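PDB 1ZCH: FMN reductase [NAD(P)H] from Bacillus subtilis, which transfers electrons between NAD(P)H and FMN and also reduces nitroaromatic compounds, quinones, chromates and azo dyes, working as a flavin-containing homodimer. Local coordinates for residues Thr186-Gln190 and Asp191-Ser195. Sequence-based numbering, arbitrary orientation.
With CA (calcium ion), chain C.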
loop_
_atom_site.group_PDB
_atom_site.type_symbol
_atom_site.label_atom_id
_atom_site.label_comp_id
_atom_site.label_asym_id
_atom_site.label_seq_id
_atom_site.Cartn_x
_atom_site.Cartn_y
_atom_site.Cartn_z
ATOM N N THR A 186 -8.232 6.605 20.153
ATOM C CA THR A 186 -9.030 5.387 20.008
ATOM C C THR A 186 -9.977 5.530 18.824
ATOM O O THR A 186 -10.238 6.639 18.357
ATOM C CB THR A 186 -9.872 5.075 21.273
ATOM O OG1 THR A 186 -10.747 6.173 21.551
ATOM C CG2 THR A 186 -8.971 4.823 22.470
ATOM N N TYR A 187 -10.489 4.403 18.342
ATOM C CA TYR A 187 -11.403 4.408 17.204
ATOM C C TYR A 187 -12.681 5.178 17.562
ATOM O O TYR A 187 -13.233 5.015 18.651
ATOM C CB TYR A 187 -11.738 2.968 16.806
ATOM C CG TYR A 187 -12.376 2.837 15.444
ATOM C CD1 TYR A 187 -11.602 2.565 14.309
ATOM C CD2 TYR A 187 -13.748 3.003 15.282
ATOM C CE1 TYR A 187 -12.188 2.460 13.048
ATOM C CE2 TYR A 187 -14.342 2.904 14.031
ATOM C CZ TYR A 187 -13.561 2.631 12.920
ATOM O OH TYR A 187 -14.161 2.514 11.693
ATOM N N LEU A 188 -13.146 6.004 16.626
ATOM C CA LEU A 188 -14.332 6.834 16.809
ATOM C C LEU A 188 -15.628 6.062 17.049
ATOM O O LEU A 188 -15.914 5.091 16.354
ATOM C CB LEU A 188 -14.506 7.737 15.588
ATOM C CG LEU A 188 -15.581 8.820 15.680
ATOM C CD1 LEU A 188 -15.238 9.779 16.815
ATOM C CD2 LEU A 188 -15.667 9.568 14.350
ATOM N N ASN A 189 -16.422 6.518 18.019
ATOM C CA ASN A 189 -17.693 5.864 18.334
ATOM C C ASN A 189 -18.557 5.749 17.082
ATOM O O ASN A 189 -18.550 6.633 16.222
ATOM C CB ASN A 189 -18.437 6.637 19.427
ATOM C CG ASN A 189 -17.608 6.799 20.689
ATOM O OD1 ASN A 189 -16.976 5.850 21.158
ATOM N ND2 ASN A 189 -17.609 8.005 21.247
ATOM N N GLN A 190 -19.308 4.657 16.995
ATOM C CA GLN A 190 -20.145 4.384 15.831
ATOM C C GLN A 190 -21.168 5.464 15.477
ATOM O O GLN A 190 -21.359 5.773 14.303
ATOM C CB GLN A 190 -20.858 3.038 16.009
ATOM C CG GLN A 190 -21.265 2.390 14.696
ATOM C CD GLN A 190 -20.104 1.692 13.998
ATOM O OE1 GLN A 190 -18.942 2.088 14.141
ATOM N NE2 GLN A 190 -20.418 0.654 13.225
ATOM N N ASP A 191 -21.826 6.038 16.481
ATOM C CA ASP A 191 -22.829 7.071 16.226
ATOM C C ASP A 191 -22.255 8.293 15.506
ATOM O O ASP A 191 -22.821 8.757 14.515
ATOM C CB ASP A 191 -23.497 7.502 17.539
ATOM C CG ASP A 191 -22.557 8.260 18.459
ATOM O OD1 ASP A 191 -21.461 7.742 18.770
ATOM O OD2 ASP A 191 -22.919 9.382 18.879
ATOM N N GLU A 192 -21.132 8.812 15.999
ATOM C CA GLU A 192 -20.502 9.974 15.379
ATOM C C GLU A 192 -20.017 9.633 13.977
ATOM O O GLU A 192 -20.143 10.435 13.053
ATOM C CB GLU A 192 -19.307 10.455 16.207
ATOM C CG GLU A 192 -19.660 11.109 17.526
ATOM C CD GLU A 192 -18.436 11.673 18.228
ATOM O OE1 GLU A 192 -17.757 12.543 17.637
ATOM O OE2 GLU A 192 -18.152 11.244 19.366
ATOM N N LEU A 193 -19.453 8.440 13.831
ATOM C CA LEU A 193 -18.939 7.997 12.542
ATOM C C LEU A 193 -20.076 7.967 11.528
ATOM O O LEU A 193 -19.924 8.412 10.393
ATOM C CB LEU A 193 -18.306 6.608 12.685
ATOM C CG LEU A 193 -17.504 6.033 11.515
ATOM C CD1 LEU A 193 -16.380 6.988 11.121
ATOM C CD2 LEU A 193 -16.924 4.684 11.927
ATOM N N THR A 194 -21.226 7.455 11.949
ATOM C CA THR A 194 -22.380 7.387 11.067
ATOM C C THR A 194 -22.793 8.793 10.629
ATOM O O THR A 194 -23.083 9.026 9.454
ATOM C CB THR A 194 -23.561 6.692 11.768
ATOM O OG1 THR A 194 -23.188 5.346 12.094
ATOM C CG2 THR A 194 -24.784 6.673 10.863
ATOM N N SER A 195 -22.808 9.730 11.573
ATOM C CA SER A 195 -23.178 11.110 11.265
ATOM C C SER A 195 -22.258 11.718 10.209
ATOM O O SER A 195 -22.720 12.432 9.320
ATOM C CB SER A 195 -23.146 11.970 12.532
ATOM O OG SER A 195 -24.138 11.542 13.447
HETATM CA CA CA C . -15.398 4.233 21.951
HETATM O O HOH W 1 -13.613 5.823 21.098
HETATM O O HOH W 2 -15.058 3.395 19.692
#
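Leu188 lies across the first turn of the helix that follows it, one methyl set against Glu192 and the other against Leu193. With CG anti to the backbone N (chi1 -172°), its CB lifts the branch point to within 4.1 Å of Glu192 CB; from there CD1 meets the glutamate, whose side chain crosses that of Leu188 at about a right angle, 3.8 Å from Glu192 OE1, while CD2 sits over the start of Leu193, 4.0 Å from Leu193 N and 4.2 Å from Leu193 CD1. Cutting this side chain back to an alanine is likely to leave a gap beside Leu193 CD1 and the aliphatic part of Glu192. The other methyl of Leu193, CD2, comes obliquely to the hydroxyl end of the Tyr187 ring, 3.8 Å from Tyr187 CE2. Tyr187 OH, itself 3.5 Å from Leu193 CD2, is hydrogen-bonded to Asp82 and Asn84 of the second subunit. The backbone closes the turn: Leu193 N donates to Asn189 O, and Gln190 O takes two bonds from Thr194. Its N-H and its OG1, the latter 2.9 Å from Gln190 O, approach from opposite faces of the carbonyl plane. Asn189 occupies the N-cap position, but its amide serves a metal instead: Asn189 OD1 binds the calcium ion at 2.4 Å. Two waters on the ion donate to Tyr187 O, one also bonded to Thr186 OG1, and Glu150 of the second subunit is a further ligand. The arrangement is that of a loop running into the N-terminal turn of helix 190-212, set at the dimer interface and bridged there by calcium, away from the FMN site.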